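Local structure of putative glycoside hydrolase (Parabacteroides distasonis ATCC 8503, 3GYC) at residues D23-W26 with L27-W31; E131-A134 with D135-T139; W320-V323 with K324-E328. The protein is a putative glycoside hydrolase of a cellulase-like TIM-barrel family and probably cleaves glycosidic bonds in carbohydrates. One frame throughout, in Å; residues are numbered along the deposited sequence.

Contact 1 (D23-W26 with L27-W31); sequences DFSW and LERRW. With EDO (1,2-ethanediol), chain D.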
loop_
_atom_site.group_PDB
_atom_site.type_symbol
_atom_site.label_atom_id
_atom_site.label_comp_id
_atom_site.label_asym_id
_atom_site.label_seq_id
_atom_site.Cartn_x
_atom_site.Cartn_y
_atom_site.Cartn_z
ATOM N N ASP A 23 0.781 2.275 6.554
ATOM C CA ASP A 23 0.792 3.602 5.945
ATOM C C ASP A 23 1.572 4.649 6.777
ATOM O O ASP A 23 2.732 4.443 7.084
ATOM C CB ASP A 23 -0.670 4.020 5.644
ATOM C CG ASP A 23 -1.604 3.893 6.897
ATOM O OD1 ASP A 23 -2.088 2.756 7.166
ATOM O OD2 ASP A 23 -1.794 4.896 7.637
ATOM N N PHE A 24 0.927 5.755 7.122
ATOM C CA PHE A 24 1.522 6.783 7.975
ATOM C C PHE A 24 0.936 6.682 9.400
ATOM O O PHE A 24 1.351 7.409 10.306
ATOM C CB PHE A 24 1.357 8.179 7.332
ATOM C CG PHE A 24 0.050 8.397 6.620
ATOM C CD1 PHE A 24 -1.059 8.911 7.299
ATOM C CD2 PHE A 24 -0.073 8.117 5.270
ATOM C CE1 PHE A 24 -2.285 9.134 6.594
ATOM C CE2 PHE A 24 -1.272 8.338 4.588
ATOM C CZ PHE A 24 -2.370 8.841 5.264
ATOM N N SER A 25 0.032 5.706 9.634
ATOM C CA SER A 25 -0.534 5.529 10.959
ATOM C C SER A 25 0.500 5.045 12.012
ATOM O O SER A 25 0.401 5.403 13.174
ATOM C CB SER A 25 -1.730 4.589 10.906
ATOM O OG SER A 25 -2.774 5.055 10.064
ATOM N N TRP A 26 1.503 4.267 11.596
ATOM C CA TRP A 26 2.496 3.747 12.504
ATOM C C TRP A 26 3.204 4.866 13.283
ATOM O O TRP A 26 3.600 4.667 14.447
ATOM C CB TRP A 26 3.543 2.869 11.723
ATOM C CG TRP A 26 4.453 3.693 10.860
ATOM C CD1 TRP A 26 4.224 4.104 9.597
ATOM C CD2 TRP A 26 5.725 4.241 11.232
ATOM N NE1 TRP A 26 5.263 4.896 9.154
ATOM C CE2 TRP A 26 6.211 4.963 10.123
ATOM C CE3 TRP A 26 6.487 4.201 12.381
ATOM C CZ2 TRP A 26 7.422 5.628 10.144
ATOM C CZ3 TRP A 26 7.669 4.842 12.409
ATOM C CH2 TRP A 26 8.138 5.553 11.302
ATOM N N LEU A 27 3.399 6.010 12.629
ATOM C CA LEU A 27 4.078 7.129 13.274
ATOM C C LEU A 27 3.071 8.119 13.856
ATOM O O LEU A 27 3.309 8.653 14.946
ATOM C CB LEU A 27 4.989 7.835 12.256
ATOM C CG LEU A 27 5.889 8.939 12.782
ATOM C CD1 LEU A 27 6.791 8.389 13.902
ATOM C CD2 LEU A 27 6.677 9.594 11.579
ATOM N N GLU A 28 1.970 8.357 13.155
ATOM C CA GLU A 28 1.008 9.404 13.534
ATOM C C GLU A 28 -0.014 9.078 14.595
ATOM O O GLU A 28 -0.387 9.947 15.362
ATOM C CB GLU A 28 0.257 9.870 12.299
ATOM C CG GLU A 28 1.174 10.702 11.437
ATOM C CD GLU A 28 0.526 11.197 10.169
ATOM O OE1 GLU A 28 -0.637 11.652 10.211
ATOM O OE2 GLU A 28 1.229 11.245 9.129
ATOM N N ARG A 29 -0.453 7.819 14.628
ATOM C CA ARG A 29 -1.565 7.430 15.512
ATOM C C ARG A 29 -1.092 6.959 16.819
ATOM O O ARG A 29 -1.178 5.759 17.175
ATOM C CB ARG A 29 -2.447 6.407 14.807
ATOM C CG ARG A 29 -3.206 6.980 13.647
ATOM C CD ARG A 29 -4.359 6.032 13.195
ATOM N NE ARG A 29 -5.420 5.924 14.196
ATOM C CZ ARG A 29 -6.506 6.686 14.275
ATOM N NH1 ARG A 29 -6.689 7.734 13.500
ATOM N NH2 ARG A 29 -7.363 6.486 15.261
ATOM N N ARG A 30 -0.500 7.918 17.542
ATOM C CA ARG A 30 0.126 7.600 18.814
ATOM C C ARG A 30 -0.313 8.514 19.969
ATOM O O ARG A 30 0.347 8.595 20.988
ATOM C CB ARG A 30 1.635 7.549 18.630
ATOM C CG ARG A 30 2.056 6.712 17.426
ATOM C CD ARG A 30 3.551 6.575 17.395
ATOM N NE ARG A 30 4.054 5.567 18.337
ATOM C CZ ARG A 30 5.269 5.545 18.866
ATOM N NH1 ARG A 30 6.117 6.542 18.686
ATOM N NH2 ARG A 30 5.638 4.525 19.608
ATOM N N TRP A 31 -1.470 9.150 19.805
ATOM C CA TRP A 31 -2.151 9.860 20.882
ATOM C C TRP A 31 -2.942 8.766 21.602
ATOM O O TRP A 31 -3.058 7.680 21.082
ATOM C CB TRP A 31 -3.092 10.958 20.339
ATOM C CG TRP A 31 -4.202 10.527 19.477
ATOM C CD1 TRP A 31 -5.431 10.126 19.888
ATOM C CD2 TRP A 31 -4.216 10.465 18.058
ATOM N NE1 TRP A 31 -6.191 9.794 18.832
ATOM C CE2 TRP A 31 -5.485 9.995 17.688
ATOM C CE3 TRP A 31 -3.263 10.696 17.061
ATOM C CZ2 TRP A 31 -5.853 9.789 16.384
ATOM C CZ3 TRP A 31 -3.635 10.501 15.731
ATOM C CH2 TRP A 31 -4.910 10.061 15.405
HETATM C C1 EDO D . -9.996 9.398 16.128
HETATM O O1 EDO D . -9.459 8.092 16.408
HETATM C C2 EDO D . -10.221 9.546 14.651
HETATM O O2 EDO D . -9.151 9.020 13.843
#

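Contact 2 (E131-A134 with D135-T139); sequences EKLA and DCWLT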
loop_
_atom_site.group_PDB
_atom_site.type_symbol
_atom_site.label_atom_id
_atom_site.label_comp_id
_atom_site.label_asym_id
_atom_site.label_seq_id
_atom_site.Cartn_x
_atom_site.Cartn_y
_atom_site.Cartn_z
ATOM N N GLU A 131 15.145 13.264 -10.638
ATOM C CA GLU A 131 16.459 13.233 -10.005
ATOM C C GLU A 131 16.390 13.704 -8.567
ATOM O O GLU A 131 17.020 13.131 -7.669
ATOM C CB GLU A 131 17.490 14.046 -10.797
ATOM C CG GLU A 131 17.769 13.505 -12.212
ATOM C CD GLU A 131 16.883 14.122 -13.306
ATOM O OE1 GLU A 131 15.852 14.760 -12.994
ATOM O OE2 GLU A 131 17.260 14.014 -14.498
ATOM N N LYS A 132 15.590 14.728 -8.330
ATOM C CA LYS A 132 15.409 15.237 -6.978
ATOM C C LYS A 132 14.716 14.211 -6.101
ATOM O O LYS A 132 15.093 14.014 -4.933
ATOM C CB LYS A 132 14.612 16.531 -7.010
ATOM C CG LYS A 132 15.400 17.676 -7.623
ATOM C CD LYS A 132 14.566 18.919 -7.718
ATOM C CE LYS A 132 15.277 20.026 -8.433
ATOM N NZ LYS A 132 14.459 21.286 -8.423
ATOM N N LEU A 133 13.712 13.548 -6.669
ATOM C CA LEU A 133 12.955 12.549 -5.941
ATOM C C LEU A 133 13.870 11.385 -5.559
ATOM O O LEU A 133 13.821 10.901 -4.431
ATOM C CB LEU A 133 11.770 12.057 -6.780
ATOM C CG LEU A 133 10.796 11.088 -6.095
ATOM C CD1 LEU A 133 10.210 11.750 -4.860
ATOM C CD2 LEU A 133 9.675 10.619 -7.015
ATOM N N ALA A 134 14.731 10.971 -6.488
ATOM C CA ALA A 134 15.635 9.877 -6.237
ATOM C C ALA A 134 16.662 10.276 -5.193
ATOM O O ALA A 134 16.959 9.497 -4.287
ATOM C CB ALA A 134 16.318 9.429 -7.519
ATOM N N ASP A 135 17.184 11.495 -5.279
ATOM C CA ASP A 135 18.186 11.919 -4.299
ATOM C C ASP A 135 17.602 11.845 -2.893
ATOM O O ASP A 135 18.271 11.484 -1.922
ATOM C CB ASP A 135 18.717 13.336 -4.583
ATOM C CG ASP A 135 19.801 13.372 -5.645
ATOM O OD1 ASP A 135 20.237 12.312 -6.147
ATOM O OD2 ASP A 135 20.254 14.500 -5.976
ATOM N N CYS A 136 16.332 12.175 -2.796
ATOM C CA CYS A 136 15.635 12.130 -1.535
ATOM C C CYS A 136 15.517 10.686 -0.975
ATOM O O CYS A 136 15.777 10.432 0.194
ATOM C CB CYS A 136 14.323 12.812 -1.756
ATOM S SG CYS A 136 13.172 12.385 -0.590
ATOM N N TRP A 137 15.154 9.737 -1.823
ATOM C CA TRP A 137 15.120 8.341 -1.397
ATOM C C TRP A 137 16.508 7.766 -1.106
ATOM O O TRP A 137 16.645 6.943 -0.214
ATOM C CB TRP A 137 14.389 7.487 -2.424
ATOM C CG TRP A 137 12.920 7.619 -2.290
ATOM C CD1 TRP A 137 12.095 8.451 -2.967
ATOM C CD2 TRP A 137 12.092 6.844 -1.414
ATOM N NE1 TRP A 137 10.795 8.232 -2.577
ATOM C CE2 TRP A 137 10.772 7.265 -1.610
ATOM C CE3 TRP A 137 12.356 5.862 -0.464
ATOM C CZ2 TRP A 137 9.708 6.735 -0.896
ATOM C CZ3 TRP A 137 11.310 5.323 0.234
ATOM C CH2 TRP A 137 9.997 5.750 0.014
ATOM N N LEU A 138 17.532 8.173 -1.873
ATOM C CA LEU A 138 18.888 7.744 -1.604
ATOM C C LEU A 138 19.282 8.187 -0.177
ATOM O O LEU A 138 19.943 7.449 0.556
ATOM C CB LEU A 138 19.878 8.261 -2.675
ATOM C CG LEU A 138 19.758 7.555 -4.038
ATOM C CD1 LEU A 138 20.525 8.262 -5.118
ATOM C CD2 LEU A 138 20.154 6.069 -3.947
ATOM N N THR A 139 18.849 9.370 0.241
ATOM C CA THR A 139 19.139 9.838 1.594
ATOM C C THR A 139 18.458 8.977 2.666
ATOM O O THR A 139 19.098 8.544 3.610
ATOM C CB THR A 139 18.783 11.318 1.716
ATOM O OG1 THR A 139 19.628 12.013 0.815
ATOM C CG2 THR A 139 18.998 11.843 3.099
#

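Contact 3 (W320-V323 with K324-E328); sequences WDWV and KDLCE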
loop_
_atom_site.group_PDB
_atom_site.type_symbol
_atom_site.label_atom_id
_atom_site.label_comp_id
_atom_site.label_asym_id
_atom_site.label_seq_id
_atom_site.Cartn_x
_atom_site.Cartn_y
_atom_site.Cartn_z
ATOM N N TRP A 320 -18.905 -5.334 9.822
ATOM C CA TRP A 320 -17.702 -5.784 9.144
ATOM C C TRP A 320 -17.854 -7.123 8.491
ATOM O O TRP A 320 -17.006 -7.487 7.680
ATOM C CB TRP A 320 -16.533 -5.881 10.132
ATOM C CG TRP A 320 -16.003 -4.556 10.575
ATOM C CD1 TRP A 320 -16.432 -3.825 11.634
ATOM C CD2 TRP A 320 -14.948 -3.799 9.969
ATOM N NE1 TRP A 320 -15.690 -2.679 11.745
ATOM C CE2 TRP A 320 -14.797 -2.623 10.715
ATOM C CE3 TRP A 320 -14.134 -3.996 8.859
ATOM C CZ2 TRP A 320 -13.827 -1.657 10.409
ATOM C CZ3 TRP A 320 -13.146 -3.037 8.557
ATOM C CH2 TRP A 320 -13.038 -1.870 9.309
ATOM N N ASP A 321 -18.897 -7.878 8.829
ATOM C CA ASP A 321 -18.994 -9.234 8.297
ATOM C C ASP A 321 -18.945 -9.400 6.785
ATOM O O ASP A 321 -18.138 -10.191 6.272
ATOM C CB ASP A 321 -20.139 -10.050 8.936
ATOM C CG ASP A 321 -21.546 -9.490 8.682
ATOM O OD1 ASP A 321 -21.766 -8.466 7.984
ATOM O OD2 ASP A 321 -22.463 -10.136 9.224
ATOM N N TRP A 322 -19.759 -8.641 6.062
ATOM C CA TRP A 322 -19.787 -8.751 4.610
ATOM C C TRP A 322 -18.518 -8.219 3.939
ATOM O O TRP A 322 -18.128 -8.686 2.839
ATOM C CB TRP A 322 -21.047 -8.102 4.030
ATOM C CG TRP A 322 -21.149 -6.644 4.266
ATOM C CD1 TRP A 322 -21.607 -6.009 5.404
ATOM C CD2 TRP A 322 -20.830 -5.610 3.333
ATOM N NE1 TRP A 322 -21.554 -4.644 5.230
ATOM C CE2 TRP A 322 -21.088 -4.371 3.972
ATOM C CE3 TRP A 322 -20.341 -5.603 2.018
ATOM C CZ2 TRP A 322 -20.877 -3.159 3.337
ATOM C CZ3 TRP A 322 -20.115 -4.402 1.406
ATOM C CH2 TRP A 322 -20.377 -3.194 2.063
ATOM N N VAL A 323 -17.854 -7.263 4.605
ATOM C CA VAL A 323 -16.607 -6.724 4.122
ATOM C C VAL A 323 -15.502 -7.792 4.278
ATOM O O VAL A 323 -14.697 -8.013 3.342
ATOM C CB VAL A 323 -16.224 -5.422 4.894
ATOM C CG1 VAL A 323 -14.889 -4.952 4.464
ATOM C CG2 VAL A 323 -17.327 -4.342 4.639
ATOM N N LYS A 324 -15.508 -8.503 5.413
ATOM C CA LYS A 324 -14.549 -9.596 5.653
ATOM C C LYS A 324 -14.761 -10.726 4.631
ATOM O O LYS A 324 -13.817 -11.367 4.185
ATOM C CB LYS A 324 -14.635 -10.103 7.102
ATOM C CG LYS A 324 -14.077 -9.156 8.161
ATOM C CD LYS A 324 -14.409 -9.505 9.618
ATOM C CE LYS A 324 -13.927 -10.895 10.012
ATOM N NZ LYS A 324 -14.287 -11.284 11.419
ATOM N N ASP A 325 -16.021 -10.997 4.289
ATOM C CA ASP A 325 -16.326 -11.994 3.284
ATOM C C ASP A 325 -15.639 -11.673 1.953
ATOM O O ASP A 325 -15.067 -12.560 1.310
ATOM C CB ASP A 325 -17.841 -12.096 3.076
ATOM C CG ASP A 325 -18.564 -12.856 4.208
ATOM O OD1 ASP A 325 -17.892 -13.492 5.038
ATOM O OD2 ASP A 325 -19.819 -12.855 4.238
ATOM N N LEU A 326 -15.738 -10.417 1.522
ATOM C CA LEU A 326 -15.125 -9.972 0.276
ATOM C C LEU A 326 -13.599 -10.005 0.401
ATOM O O LEU A 326 -12.901 -10.340 -0.576
ATOM C CB LEU A 326 -15.617 -8.565 -0.135
ATOM C CG LEU A 326 -17.038 -8.431 -0.717
ATOM C CD1 LEU A 326 -17.542 -6.978 -0.683
ATOM C CD2 LEU A 326 -17.057 -9.026 -2.143
ATOM N N CYS A 327 -13.084 -9.676 1.589
ATOM C CA CYS A 327 -11.627 -9.716 1.793
ATOM C C CYS A 327 -11.092 -11.132 1.771
ATOM O O CYS A 327 -10.063 -11.389 1.179
ATOM C CB CYS A 327 -11.255 -9.027 3.075
ATOM S SG CYS A 327 -11.436 -7.212 2.805
ATOM N N GLU A 328 -11.826 -12.055 2.378
ATOM C CA GLU A 328 -11.423 -13.441 2.410
ATOM C C GLU A 328 -11.382 -13.973 0.966
ATOM O O GLU A 328 -10.397 -14.617 0.550
ATOM C CB GLU A 328 -12.411 -14.241 3.270
ATOM C CG GLU A 328 -12.098 -15.719 3.397
ATOM C CD GLU A 328 -13.079 -16.460 4.269
ATOM O OE1 GLU A 328 -13.695 -15.847 5.164
ATOM O OE2 GLU A 328 -13.234 -17.684 4.067
#

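Contact 1 (D23-W26 with L27-W31)
L27 lies over one face of the W26 indole. Its CB is 3.7 Å from the centroid of the six-membered ring and only 6° off the ring normal, a CH-pi contact between neighbours. L27 CD1 follows along the same face and meets W26 CZ3. W26 CG sits between the backbone N and carbonyl carbon (chi1 72°), which folds the ring back against L27 N. The indole NE1 donates to D57 O of strand 53-57. Replacing W26 by alanine would probably deprive D57 O of the indole N-H and leave one flank of L27 without its flat cover. The F24 ring has D23 OD2 over the rim of one face, while E28 OE2 approaches it obliquely, 3.7 Å from F24 CD1. The E28 carboxylate is held by R117 in a salt bridge and by Y59. W31 CZ2 lies over one face of the R29 guanidinium, and ethanediol sits at its edge. R29 NH1 gives a nearly straight bond to ethanediol O2 of 2.8 Å. In the backbone, E28 N bonds F24 O at 3.1 Å and R29 N bonds S25 O at 2.9 Å. D23 OD2 accepts from S25 OG at 2.6 Å and also from S25 N. This is a capped single-turn helix at the C-terminal end of the first barrel strand, 17-23, the end where TIM-barrel active sites lie.

Contact 2 (E131-A134 with D135-T139)
L133 and W137 meet one turn apart on helix 130-146, and L133 O serves both the backbone and the edge of the indole. W137 N bonds L133 O at 3.2 Å, while W137 CD1 comes to 3.3 Å from the same L133 O, close to the plane of the ring. W137 CG lies anti to the carbonyl carbon (chi1 -79°), which brings the five-membered ring beside the preceding turn. L133 CD1 touches W137 CD1 more loosely, at 4.2 Å. The indole NE1 is satisfied by Y116 OH, outside the helix.

The carbonyls of E131, K132, A134 and D135 are also taken up. D135 N bonds E131 O at 2.9 Å. C136 N bonds K132 O at 3.1 Å. L138 N bonds A134 O at 2.8 Å. D135 O has two donors. T139 N and T139 OG1 each lie 3.1 Å from D135 O and come from opposite faces of its plane. The threonine hydroxyl thereby has an acceptor within its own helix.

Charged groups lie on the outer side. K132 NZ forms a salt bridge with D128, just before the helix, and K132 N is bonded by T129 OG1. The buried residues face other parts of the fold. L133 and A134 pack on helix 186-200, and C136 and W137 on helix 60-65. The pattern is that of a regular amphipathic alpha-helix with i to i+4 bonds, here the connecting helix of the beta-alpha-beta unit between barrel strands 109-113 and 153-157.

Contact 3 (W320-V323 with K324-E328)
Helix 321-337 is the connecting helix of the beta-alpha-beta unit between strands 301-303 and 340-343; near its start W322 and L326 meet. L326 CD1 comes to 4.1 Å from W322 CE3, the two side chains crossing at a slant. W322 CG stands between its own backbone N and carbonyl carbon (chi1 63°), which turns the indole back over its neighbour: V323 CG2 lies above the middle of one ring face, 3.8 Å from the plane. The ring also meets Y272, with the planes about 25° apart, and it packs on A268 and E269 of the same helix 259-273.

The stem of K324 meets W320 near its backbone. Its CG is 3.4 Å from W320 O, and its CD touches W320 CB at 4.2 Å. The K324 chain bends at chi3 (58°), and its NZ forms a salt bridge with D359. A cation-pi contact with W362 gives the same lysine a second partner. The W320 ring meets Y312 edge to face.

Backbone bonds of i to i+4 type hold the turns together. K324 N bonds W320 O at 2.9 Å, and C327 N bonds V323 O at the same length. D325 N bonds D321 O at 3.0 Å, and L326 N bonds W322 O at 3.2 Å. V323 CG1 and C327 SG make a loose apolar pair beside this ladder.

D321 and D325 lie one turn apart on the exposed side. D321 has a salt bridge to R273, which probably offsets the nearness of the second acid. Buried W322, V323, L326 and C327 and exposed D321 and D325 mark this as an amphipathic outer helix of a TIM barrel.

In the fold
The three contacts follow one another along the chain and do not touch. Contact 1 is buried and lies where strand 17-23 runs into a short helix. Contacts 2 and 3 are partly buried and belong to outer helices that connect barrel strands. Those two lie on opposite sides of the chain's centre, with centres about 39 Å apart; the centre of contact 1 is about 24 and 25 Å from theirs. Their chemistry differs accordingly. Contact 1 buries most of its charged and polar groups, which bond to surrounding loops and strands. Contacts 2 and 3 rest on regular helix bonds, with apolar residues turned inward and charged ones outward; contact 3 is the richer in aromatic rings.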